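Local coordinates for proline dehydrogenase (Bradyrhizobium diazoefficiens USDA 110, PDB 4Q71), which probably oxidises proline to glutamate in two steps, using an FAD-dependent proline dehydrogenase and an NAD-dependent aldehyde dehydrogenase carried on one chain, at residues His168-Glu173 / Ala444-His449; Pro658-Leu663 / Gln792-Leu797; Arg24-Ser29 / Thr372-Val377. The protein carries 1 engineered substitution. One frame throughout, in Å; residues are numbered along the deposited sequence.

Contact 1. Residues His168-Glu173 / Ala444-His449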
loop_
_atom_site.group_PDB
_atom_site.type_symbol
_atom_site.label_atom_id
_atom_site.label_comp_id
_atom_site.label_asym_id
_atom_site.label_seq_id
_atom_site.Cartn_x
_atom_site.Cartn_y
_atom_site.Cartn_z
ATOM N N HIS A 168 -17.093 0.655 -51.783
ATOM C CA HIS A 168 -17.011 -0.624 -51.089
ATOM C C HIS A 168 -18.348 -1.287 -50.818
ATOM O O HIS A 168 -18.376 -2.401 -50.312
ATOM C CB HIS A 168 -16.226 -0.455 -49.783
ATOM C CG HIS A 168 -14.807 -0.049 -50.003
ATOM N ND1 HIS A 168 -14.038 0.556 -49.033
ATOM C CD2 HIS A 168 -14.019 -0.151 -51.104
ATOM C CE1 HIS A 168 -12.833 0.798 -49.520
ATOM N NE2 HIS A 168 -12.798 0.382 -50.775
ATOM N N PHE A 169 -19.447 -0.610 -51.150
ATOM C CA PHE A 169 -20.778 -1.168 -50.946
ATOM C C PHE A 169 -21.535 -1.067 -52.253
ATOM O O PHE A 169 -21.372 -0.094 -52.988
ATOM C CB PHE A 169 -21.524 -0.402 -49.846
ATOM C CG PHE A 169 -20.918 -0.573 -48.485
ATOM C CD1 PHE A 169 -21.519 -1.397 -47.537
ATOM C CD2 PHE A 169 -19.757 0.102 -48.150
ATOM C CE1 PHE A 169 -20.952 -1.579 -46.295
ATOM C CE2 PHE A 169 -19.187 -0.065 -46.888
ATOM C CZ PHE A 169 -19.790 -0.919 -45.963
ATOM N N VAL A 170 -22.380 -2.061 -52.519
ATOM C CA VAL A 170 -23.276 -2.044 -53.665
ATOM C C VAL A 170 -24.726 -1.889 -53.160
ATOM O O VAL A 170 -25.380 -2.856 -52.724
ATOM C CB VAL A 170 -23.105 -3.323 -54.519
ATOM C CG1 VAL A 170 -23.977 -3.237 -55.754
ATOM C CG2 VAL A 170 -21.600 -3.498 -54.928
ATOM N N LEU A 171 -25.214 -0.650 -53.201
ATOM C CA LEU A 171 -26.443 -0.293 -52.489
ATOM C C LEU A 171 -27.530 0.317 -53.367
ATOM O O LEU A 171 -27.243 0.933 -54.381
ATOM C CB LEU A 171 -26.111 0.688 -51.359
ATOM C CG LEU A 171 -25.207 0.134 -50.258
ATOM C CD1 LEU A 171 -24.909 1.198 -49.218
ATOM C CD2 LEU A 171 -25.900 -1.056 -49.609
ATOM N N GLY A 172 -28.782 0.143 -52.945
ATOM C CA GLY A 172 -29.913 0.782 -53.582
ATOM C C GLY A 172 -31.087 0.808 -52.628
ATOM O O GLY A 172 -31.057 0.150 -51.589
ATOM N N GLU A 173 -32.111 1.586 -52.967
ATOM C CA GLU A 173 -33.373 1.578 -52.221
ATOM C C GLU A 173 -34.034 0.199 -52.250
ATOM O O GLU A 173 -34.637 -0.232 -51.274
ATOM C CB GLU A 173 -34.338 2.581 -52.823
ATOM C CG GLU A 173 -33.993 4.035 -52.584
ATOM C CD GLU A 173 -35.204 4.941 -52.800
ATOM O OE1 GLU A 173 -36.347 4.502 -52.510
ATOM O OE2 GLU A 173 -35.015 6.083 -53.274
ATOM N N ALA A 444 -18.388 -8.445 -52.275
ATOM C CA ALA A 444 -18.937 -7.106 -52.111
ATOM C C ALA A 444 -20.224 -7.193 -51.303
ATOM O O ALA A 444 -21.057 -8.065 -51.554
ATOM C CB ALA A 444 -19.212 -6.474 -53.484
ATOM N N PRO A 445 -20.396 -6.297 -50.322
ATOM C CA PRO A 445 -21.703 -6.174 -49.667
ATOM C C PRO A 445 -22.736 -5.647 -50.657
ATOM O O PRO A 445 -22.504 -4.603 -51.308
ATOM C CB PRO A 445 -21.457 -5.119 -48.584
ATOM C CG PRO A 445 -19.971 -5.087 -48.397
ATOM C CD PRO A 445 -19.388 -5.419 -49.717
ATOM N N VAL A 446 -23.844 -6.373 -50.793
ATOM C CA VAL A 446 -24.881 -6.011 -51.750
ATOM C C VAL A 446 -26.237 -6.054 -51.067
ATOM O O VAL A 446 -26.585 -7.044 -50.410
ATOM C CB VAL A 446 -24.924 -6.977 -52.970
ATOM C CG1 VAL A 446 -26.015 -6.537 -53.975
ATOM C CG2 VAL A 446 -23.566 -7.077 -53.658
ATOM N N GLY A 447 -26.997 -4.971 -51.190
ATOM C CA GLY A 447 -28.371 -4.990 -50.732
ATOM C C GLY A 447 -29.066 -3.648 -50.697
ATOM O O GLY A 447 -28.584 -2.661 -51.248
ATOM N N SER A 448 -30.183 -3.605 -49.981
ATOM C CA SER A 448 -30.979 -2.386 -49.826
ATOM C C SER A 448 -30.591 -1.483 -48.644
ATOM O O SER A 448 -30.076 -1.951 -47.623
ATOM C CB SER A 448 -32.453 -2.770 -49.704
ATOM O OG SER A 448 -32.826 -3.369 -50.923
ATOM N N HIS A 449 -30.886 -0.192 -48.781
ATOM C CA HIS A 449 -30.663 0.779 -47.703
ATOM C C HIS A 449 -31.291 0.341 -46.378
ATOM O O HIS A 449 -30.718 0.563 -45.311
ATOM C CB HIS A 449 -31.227 2.145 -48.093
ATOM C CG HIS A 449 -30.449 2.825 -49.173
ATOM N ND1 HIS A 449 -31.049 3.574 -50.167
ATOM C CD2 HIS A 449 -29.116 2.886 -49.406
ATOM C CE1 HIS A 449 -30.119 4.045 -50.976
ATOM N NE2 HIS A 449 -28.938 3.646 -50.534
#
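Phe169 overlaps the ring of Pro445, its CD1 resting 3.9 Å from Pro445 CB. The phenyl group approaches the pyrrolidine at a slant. CG is anti to the carbonyl carbon of Phe169 and beside the backbone N (chi1 -67°), and CD1 faces the proline. Tyr455 and Leu456 of helix 452-464 pack on the same phenyl group. At the other end of the proline ring, Pro445 CD sits 3.2 Å from His168 O.

Beyond this pair the two strands run parallel. Val170 N donates to Pro445 O at 2.8 Å, and Gly447 N returns a bond to Val170 O at 3.1 Å. Gly172 N then reaches Gly447 O, and His449 N reaches Gly172 O at 2.8 Å. On the face of the sheet that carries the valines, Val170 CB meets Val446 CG2 at 3.9 Å, and Val170 CG2 leans on Ala444 CB. Leu171 projects from the other face, with CD2 3.5 Å from Gly447 O. The His449 ring lies with one face over Gly172 O, which is offset toward the rim. NE2 of that ring is held by Glu82.

Strand 440-448 is the last strand of the proline dehydrogenase beta-alpha barrel. Ala444 and Val446 bond to strand 193-196, while Pro445 and Gly447 serve strand 170-172. Strand 170-172 precedes the eight barrel strands in the chain and pairs with the last of them. The join combines backbone polar groups with apolar side chains: four hydrogen bonds pair facing N-H and C=O groups, while Leu171 O is held by Arg181.

Contact 2. Residues Pro658-Leu663 / Gln792-Leu797. With SO4 (sulfate ion), chain D.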
loop_
_atom_site.group_PDB
_atom_site.type_symbol
_atom_site.label_atom_id
_atom_site.label_comp_id
_atom_site.label_asym_id
_atom_site.label_seq_id
_atom_site.Cartn_x
_atom_site.Cartn_y
_atom_site.Cartn_z
ATOM N N PRO A 658 -48.496 -10.316 -5.581
ATOM C CA PRO A 658 -49.380 -10.405 -6.748
ATOM C C PRO A 658 -49.298 -11.764 -7.429
ATOM O O PRO A 658 -48.464 -12.590 -7.059
ATOM C CB PRO A 658 -48.793 -9.349 -7.677
ATOM C CG PRO A 658 -47.311 -9.473 -7.433
ATOM C CD PRO A 658 -47.166 -9.793 -5.952
ATOM N N TRP A 659 -50.146 -11.975 -8.433
ATOM C CA TRP A 659 -50.196 -13.245 -9.151
ATOM C C TRP A 659 -49.181 -13.352 -10.298
ATOM O O TRP A 659 -48.888 -14.452 -10.778
ATOM C CB TRP A 659 -51.616 -13.516 -9.676
ATOM C CG TRP A 659 -52.210 -12.372 -10.444
ATOM C CD1 TRP A 659 -53.092 -11.436 -9.972
ATOM C CD2 TRP A 659 -51.948 -12.021 -11.813
ATOM N NE1 TRP A 659 -53.404 -10.539 -10.970
ATOM C CE2 TRP A 659 -52.720 -10.877 -12.109
ATOM C CE3 TRP A 659 -51.146 -12.568 -12.818
ATOM C CZ2 TRP A 659 -52.701 -10.262 -13.368
ATOM C CZ3 TRP A 659 -51.131 -11.960 -14.073
ATOM C CH2 TRP A 659 -51.900 -10.816 -14.334
ATOM N N ASN A 660 -48.646 -12.217 -10.736
ATOM C CA ASN A 660 -47.829 -12.203 -11.948
ATOM C C ASN A 660 -46.374 -12.632 -11.758
ATOM O O ASN A 660 -45.758 -13.147 -12.699
ATOM C CB ASN A 660 -47.901 -10.844 -12.643
ATOM C CG ASN A 660 -47.250 -9.738 -11.835
ATOM O OD1 ASN A 660 -47.157 -9.817 -10.614
ATOM N ND2 ASN A 660 -46.774 -8.703 -12.527
ATOM N N PHE A 661 -45.819 -12.372 -10.570
ATOM C CA PHE A 661 -44.557 -12.994 -10.136
ATOM C C PHE A 661 -44.787 -13.615 -8.769
ATOM O O PHE A 661 -44.323 -13.094 -7.747
ATOM C CB PHE A 661 -43.409 -11.983 -10.099
ATOM C CG PHE A 661 -43.011 -11.480 -11.465
ATOM C CD1 PHE A 661 -43.614 -10.342 -11.992
ATOM C CD2 PHE A 661 -42.079 -12.168 -12.239
ATOM C CE1 PHE A 661 -43.277 -9.875 -13.251
ATOM C CE2 PHE A 661 -41.736 -11.713 -13.512
ATOM C CZ PHE A 661 -42.333 -10.566 -14.017
ATOM N N PRO A 662 -45.512 -14.743 -8.753
ATOM C CA PRO A 662 -46.060 -15.348 -7.535
ATOM C C PRO A 662 -45.007 -16.092 -6.719
ATOM O O PRO A 662 -45.292 -16.521 -5.602
ATOM C CB PRO A 662 -47.123 -16.312 -8.079
ATOM C CG PRO A 662 -46.627 -16.708 -9.451
ATOM C CD PRO A 662 -45.827 -15.528 -9.970
ATOM N N LEU A 663 -43.816 -16.268 -7.284
ATOM C CA LEU A 663 -42.701 -16.841 -6.537
ATOM C C LEU A 663 -41.667 -15.778 -6.188
ATOM O O LEU A 663 -41.322 -15.615 -5.017
ATOM C CB LEU A 663 -42.016 -17.970 -7.317
ATOM C CG LEU A 663 -40.717 -18.446 -6.654
ATOM C CD1 LEU A 663 -41.023 -19.102 -5.315
ATOM C CD2 LEU A 663 -39.899 -19.377 -7.561
ATOM N N GLN A 792 -48.268 -9.248 -18.912
ATOM C CA GLN A 792 -48.618 -9.292 -17.494
ATOM C C GLN A 792 -47.398 -9.037 -16.605
ATOM O O GLN A 792 -47.152 -9.750 -15.620
ATOM C CB GLN A 792 -49.290 -10.635 -17.137
ATOM C CG GLN A 792 -50.596 -10.912 -17.889
ATOM C CD GLN A 792 -51.285 -12.178 -17.404
ATOM O OE1 GLN A 792 -52.484 -12.173 -17.126
ATOM N NE2 GLN A 792 -50.521 -13.267 -17.288
ATOM N N ARG A 793 -46.643 -8.007 -16.961
ATOM C CA ARG A 793 -45.529 -7.538 -16.139
ATOM C C ARG A 793 -45.790 -6.085 -15.834
ATOM O O ARG A 793 -46.316 -5.351 -16.684
ATOM C CB ARG A 793 -44.222 -7.616 -16.905
ATOM C CG ARG A 793 -43.776 -8.990 -17.234
ATOM C CD ARG A 793 -42.560 -8.905 -18.122
ATOM N NE ARG A 793 -42.084 -10.228 -18.488
ATOM C CZ ARG A 793 -41.058 -10.823 -17.902
ATOM N NH1 ARG A 793 -40.413 -10.188 -16.930
ATOM N NH2 ARG A 793 -40.679 -12.035 -18.294
ATOM N N CYS A 794 -45.405 -5.660 -14.641
ATOM C CA CYS A 794 -45.601 -4.279 -14.233
ATOM C C CYS A 794 -44.763 -3.319 -15.088
ATOM O O CYS A 794 -45.146 -2.162 -15.292
ATOM C CB CYS A 794 -45.296 -4.119 -12.741
ATOM S SG CYS A 794 -46.377 -5.135 -11.690
ATOM N N SER A 795 -43.656 -3.824 -15.629
ATOM C CA SER A 795 -42.731 -3.010 -16.423
ATOM C C SER A 795 -43.060 -3.022 -17.921
ATOM O O SER A 795 -42.338 -2.431 -18.741
ATOM C CB SER A 795 -41.320 -3.548 -16.246
ATOM O OG SER A 795 -41.264 -4.865 -16.775
ATOM N N ALA A 796 -44.123 -3.720 -18.288
ATOM C CA ALA A 796 -44.434 -3.928 -19.705
ATOM C C ALA A 796 -44.691 -2.619 -20.451
ATOM O O ALA A 796 -45.264 -1.667 -19.903
ATOM C CB ALA A 796 -45.631 -4.872 -19.865
ATOM N N LEU A 797 -44.243 -2.575 -21.698
ATOM C CA LEU A 797 -44.528 -1.445 -22.565
ATOM C C LEU A 797 -46.027 -1.337 -22.880
ATOM O O LEU A 797 -46.630 -2.276 -23.406
ATOM C CB LEU A 797 -43.743 -1.583 -23.865
ATOM C CG LEU A 797 -44.047 -0.549 -24.947
ATOM C CD1 LEU A 797 -43.751 0.858 -24.417
ATOM C CD2 LEU A 797 -43.197 -0.864 -26.183
HETATM S S SO4 D . -40.070 -7.035 -14.785
HETATM O O1 SO4 D . -38.947 -6.093 -14.654
HETATM O O2 SO4 D . -41.203 -6.523 -14.000
HETATM O O3 SO4 D . -40.507 -7.155 -16.175
HETATM O O4 SO4 D . -39.628 -8.350 -14.332
HETATM O O HOH W 1 -45.575 -11.929 -15.379
#
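Two loops meet here without regular structure, Asn660 and Gln792 coming closest with their CA atoms 6.3 Å apart, and a type I beta turn runs from Arg793 to Ala796. Asn660 points its amide at the second loop. ND2 donates to Gln792 O at 3.3 Å; the acceptor lies near the amide plane, but the donor stands above the carbonyl plane. The same ND2 makes a weak bond to Cys794 SG at 3.7 Å. CG of Asn660 sits between its backbone N and carbonyl carbon (chi1 67°), which carries the amide across to the cysteine. A water donates to both Asn660 O and Gln792 O and ties the two backbones together.

Trp659 brings the rim of its six-membered ring to Gln792. CG of the glutamine lies at the edge, in the ring plane, and OE1 is 3.2 Å from CH2. Ile837 N binds that oxygen. Phe661 receives Arg793 NH1 at its edge, 3.5 Å from CZ, with ring and guanidinium planes 66° apart. NH1 also donates to sulfate O3 at 3.1 Å, and Asp606 pairs with NH2. Ser795 OG approaches the same sulfate oxygen, at a doubtfully short distance. The backbone N atoms of Gly948 and Ala949 also bond to the ion.

This is the aldehyde dehydrogenase active site: Trp659 belongs to the NAD site, and Cys794 is the predicted nucleophile. The place of Asn660 is consistent with the oxyanion-hole asparagine of this family. The sulfate probably comes from the crystallisation liquor. Its arginine, serine and backbone N-H partners imply a pocket suited to an anion, probably the carboxylate of the substrate.

Contact 3. Residues Arg24-Ser29 / Thr372-Val377. With FAD (flavin-adenine dinucleotide), chain C.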
loop_
_atom_site.group_PDB
_atom_site.type_symbol
_atom_site.label_atom_id
_atom_site.label_comp_id
_atom_site.label_asym_id
_atom_site.label_seq_id
_atom_site.Cartn_x
_atom_site.Cartn_y
_atom_site.Cartn_z
ATOM N N ARG A 24 -4.296 -29.384 -25.880
ATOM C CA ARG A 24 -4.114 -30.114 -27.128
ATOM C C ARG A 24 -3.581 -29.190 -28.231
ATOM O O ARG A 24 -2.697 -29.585 -28.992
ATOM C CB ARG A 24 -5.418 -30.797 -27.557
ATOM N N LEU A 25 -4.080 -27.952 -28.282
ATOM C CA LEU A 25 -3.716 -27.010 -29.350
ATOM C C LEU A 25 -2.282 -26.482 -29.269
ATOM O O LEU A 25 -1.657 -26.247 -30.297
ATOM C CB LEU A 25 -4.671 -25.809 -29.377
ATOM C CG LEU A 25 -6.168 -26.033 -29.624
ATOM C CD1 LEU A 25 -6.867 -24.691 -29.712
ATOM C CD2 LEU A 25 -6.423 -26.858 -30.885
ATOM N N LEU A 26 -1.774 -26.256 -28.058
ATOM C CA LEU A 26 -0.422 -25.704 -27.906
ATOM C C LEU A 26 0.702 -26.606 -28.457
ATOM O O LEU A 26 1.533 -26.137 -29.240
ATOM C CB LEU A 26 -0.144 -25.264 -26.456
ATOM C CG LEU A 26 -0.928 -24.037 -25.975
ATOM C CD1 LEU A 26 -0.717 -23.759 -24.484
ATOM C CD2 LEU A 26 -0.546 -22.799 -26.759
ATOM N N PRO A 27 0.728 -27.898 -28.069
ATOM C CA PRO A 27 1.794 -28.738 -28.632
ATOM C C PRO A 27 1.640 -28.886 -30.132
ATOM O O PRO A 27 2.616 -28.780 -30.857
ATOM C CB PRO A 27 1.561 -30.105 -27.968
ATOM C CG PRO A 27 0.717 -29.831 -26.768
ATOM C CD PRO A 27 -0.136 -28.659 -27.147
ATOM N N ALA A 28 0.412 -29.112 -30.586
ATOM C CA ALA A 28 0.156 -29.371 -31.998
ATOM C C ALA A 28 0.439 -28.179 -32.925
ATOM O O ALA A 28 0.547 -28.350 -34.141
ATOM C CB ALA A 28 -1.270 -29.876 -32.191
ATOM N N SER A 29 0.580 -26.983 -32.364
ATOM C CA SER A 29 0.835 -25.809 -33.196
ATOM C C SER A 29 2.315 -25.683 -33.546
ATOM O O SER A 29 2.696 -24.824 -34.341
ATOM C CB SER A 29 0.365 -24.534 -32.495
ATOM O OG SER A 29 1.199 -24.223 -31.396
ATOM N N THR A 372 -8.439 -17.923 -30.309
ATOM C CA THR A 372 -9.154 -17.992 -31.591
ATOM C C THR A 372 -8.175 -18.223 -32.724
ATOM O O THR A 372 -8.397 -19.086 -33.586
ATOM C CB THR A 372 -9.990 -16.730 -31.854
ATOM O OG1 THR A 372 -11.132 -16.745 -30.991
ATOM C CG2 THR A 372 -10.458 -16.670 -33.311
ATOM N N ASP A 373 -7.083 -17.460 -32.702
ATOM C CA ASP A 373 -6.044 -17.579 -33.725
ATOM C C ASP A 373 -5.451 -18.981 -33.757
ATOM O O ASP A 373 -5.223 -19.521 -34.836
ATOM C CB ASP A 373 -4.932 -16.527 -33.549
ATOM C CG ASP A 373 -5.346 -15.125 -34.012
ATOM O OD1 ASP A 373 -6.373 -14.973 -34.725
ATOM O OD2 ASP A 373 -4.626 -14.155 -33.676
ATOM N N LEU A 374 -5.215 -19.569 -32.586
ATOM C CA LEU A 374 -4.742 -20.946 -32.499
ATOM C C LEU A 374 -5.732 -21.931 -33.105
ATOM O O LEU A 374 -5.362 -22.817 -33.888
ATOM C CB LEU A 374 -4.553 -21.379 -31.044
ATOM C CG LEU A 374 -3.195 -21.306 -30.368
ATOM C CD1 LEU A 374 -3.233 -22.239 -29.182
ATOM C CD2 LEU A 374 -2.116 -21.718 -31.335
ATOM N N ASN A 375 -6.987 -21.804 -32.685
ATOM C CA ASN A 375 -8.027 -22.717 -33.148
ATOM C C ASN A 375 -8.289 -22.570 -34.656
ATOM O O ASN A 375 -8.608 -23.555 -35.343
ATOM C CB ASN A 375 -9.323 -22.514 -32.346
ATOM C CG ASN A 375 -10.189 -23.782 -32.296
ATOM O OD1 ASN A 375 -9.688 -24.861 -32.022
ATOM N ND2 ASN A 375 -11.487 -23.644 -32.568
ATOM N N TYR A 376 -8.133 -21.351 -35.170
ATOM C CA TYR A 376 -8.296 -21.126 -36.594
ATOM C C TYR A 376 -7.244 -21.914 -37.365
ATOM O O TYR A 376 -7.549 -22.634 -38.339
ATOM C CB TYR A 376 -8.215 -19.633 -36.935
ATOM C CG TYR A 376 -8.586 -19.321 -38.364
ATOM C CD1 TYR A 376 -9.855 -18.840 -38.695
ATOM C CD2 TYR A 376 -7.663 -19.503 -39.389
ATOM C CE1 TYR A 376 -10.188 -18.554 -40.018
ATOM C CE2 TYR A 376 -7.991 -19.236 -40.711
ATOM C CZ TYR A 376 -9.240 -18.755 -41.021
ATOM O OH TYR A 376 -9.534 -18.481 -42.335
ATOM N N VAL A 377 -5.999 -21.788 -36.926
ATOM C CA VAL A 377 -4.937 -22.523 -37.597
ATOM C C VAL A 377 -5.148 -24.036 -37.459
ATOM O O VAL A 377 -5.013 -24.766 -38.447
ATOM C CB VAL A 377 -3.544 -22.070 -37.134
ATOM C CG1 VAL A 377 -2.501 -23.050 -37.611
ATOM C CG2 VAL A 377 -3.255 -20.643 -37.672
HETATM P PA FAD C . -8.279 -10.664 -36.812
HETATM O O1A FAD C . -7.936 -9.170 -36.442
HETATM O O2A FAD C . -7.184 -11.599 -36.924
HETATM O O5B FAD C . -9.136 -11.460 -35.882
HETATM C C5B FAD C . -10.204 -10.853 -35.149
HETATM C C4B FAD C . -11.183 -11.904 -34.611
HETATM O O4B FAD C . -10.720 -12.458 -33.422
HETATM C C3B FAD C . -12.549 -11.382 -34.274
HETATM O O3B FAD C . -13.370 -11.173 -35.370
HETATM C C2B FAD C . -13.069 -12.423 -33.340
HETATM O O2B FAD C . -13.650 -13.496 -34.005
HETATM C C1B FAD C . -11.819 -12.846 -32.635
HETATM N N9A FAD C . -11.591 -12.273 -31.333
HETATM C C8A FAD C . -11.385 -10.933 -31.027
HETATM N N7A FAD C . -11.171 -10.798 -29.710
HETATM C C5A FAD C . -11.225 -12.044 -29.094
HETATM C C6A FAD C . -11.088 -12.515 -27.798
HETATM N N6A FAD C . -10.832 -11.625 -26.692
HETATM N N1A FAD C . -11.199 -13.828 -27.539
HETATM C C2A FAD C . -11.431 -14.722 -28.518
HETATM N N3A FAD C . -11.557 -14.289 -29.795
HETATM C C4A FAD C . -11.475 -12.998 -30.117
HETATM N N1 FAD C . -17.987 -14.443 -39.312
HETATM C C2 FAD C . -19.185 -15.064 -38.810
HETATM O O2 FAD C . -19.370 -15.125 -37.460
HETATM N N3 FAD C . -20.078 -15.658 -39.688
HETATM C C4 FAD C . -19.884 -15.537 -41.056
HETATM O O4 FAD C . -20.727 -16.179 -41.912
HETATM C C4X FAD C . -18.716 -14.801 -41.609
HETATM N N5 FAD C . -18.506 -14.637 -42.973
HETATM C C5X FAD C . -17.390 -13.944 -43.411
HETATM C C6 FAD C . -17.212 -13.788 -44.796
HETATM C C7 FAD C . -16.090 -13.102 -45.263
HETATM C C7M FAD C . -15.928 -12.943 -46.750
HETATM C C8 FAD C . -15.141 -12.581 -44.387
HETATM C C8M FAD C . -13.940 -11.850 -44.922
HETATM C C9 FAD C . -15.309 -12.736 -43.002
HETATM C C9A FAD C . -16.440 -13.412 -42.508
HETATM N N10 FAD C . -16.636 -13.576 -41.094
HETATM C C10 FAD C . -17.770 -14.275 -40.661
HETATM C "C1'" FAD C . -15.669 -13.130 -40.051
HETATM C "C2'" FAD C . -15.846 -11.736 -39.521
HETATM O "O2'" FAD C . -16.556 -11.029 -40.465
HETATM C "C3'" FAD C . -14.452 -11.121 -39.350
HETATM O "O3'" FAD C . -14.107 -10.669 -40.598
HETATM C "C4'" FAD C . -13.342 -12.059 -38.890
HETATM O "O4'" FAD C . -13.672 -12.714 -37.711
HETATM C "C5'" FAD C . -12.006 -11.318 -38.763
HETATM O "O5'" FAD C . -10.947 -12.243 -38.577
HETATM P P FAD C . -9.435 -12.020 -39.085
HETATM O O1P FAD C . -8.486 -13.238 -39.351
HETATM O O2P FAD C . -9.744 -11.067 -40.297
HETATM O O3P FAD C . -8.948 -10.765 -38.147
#
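Helix 369-384 belongs to the proline dehydrogenase barrel and borders the FAD pocket; the N-terminal helix 18-28 lies across its other side. The two short helical segments cross at 66°, with axes 10.1 Å apart. Leu374 fills the crossing. Its CD1 branch meets Leu26 CD2 at 3.7 Å and Leu25 CB at 3.9 Å. The CD2 branch turns to Ser29 CB, also at 3.9 Å. One methyl thus serves the two leucines and the other the serine. Pro487 touches Leu374 as well.

Leu25 CD1 lies 3.7 Å from Asn375 OD1. CG of Asn375, roughly anti to the backbone N (chi1 -153°), brings OD1 to the Leu25 methyls, while ND2 bonds to Ala315 O. Ser29 OG donates to Leu26 O at 2.9 Å, so the hydroxyl turns back to that carbonyl.

Thr372 points away from helix 18-28. Its OG1 donates to adenine N3A of FAD at 2.8 Å. Asp373 forms salt bridges with Lys369 and Lys344, both FAD-binding residues. No hydrogen bond crosses between the segments, so apolar contact joins the N-terminal helix here, while Thr372 on the far side bonds to the cofactor.

Contacts 1 and 3 both fasten parts from the N-terminal region to the proline dehydrogenase barrel, with centres 36 Å apart. Contact 1 is buried and adds a strand to a barrel strand. Contact 3 is partly buried and lays a helix on the outside of a barrel helix. Backbone hydrogen bonds dominate the first, whereas leucine side chains carry the second. Contact 2 belongs to the aldehyde dehydrogenase part, across the chain's centre from both. It joins loops, is partly buried, and is made by amide, aromatic and guanidinium groups and a water, with a sulfate bound beside it. None of the three touches another, and contact 2 alone holds predicted catalytic chemistry.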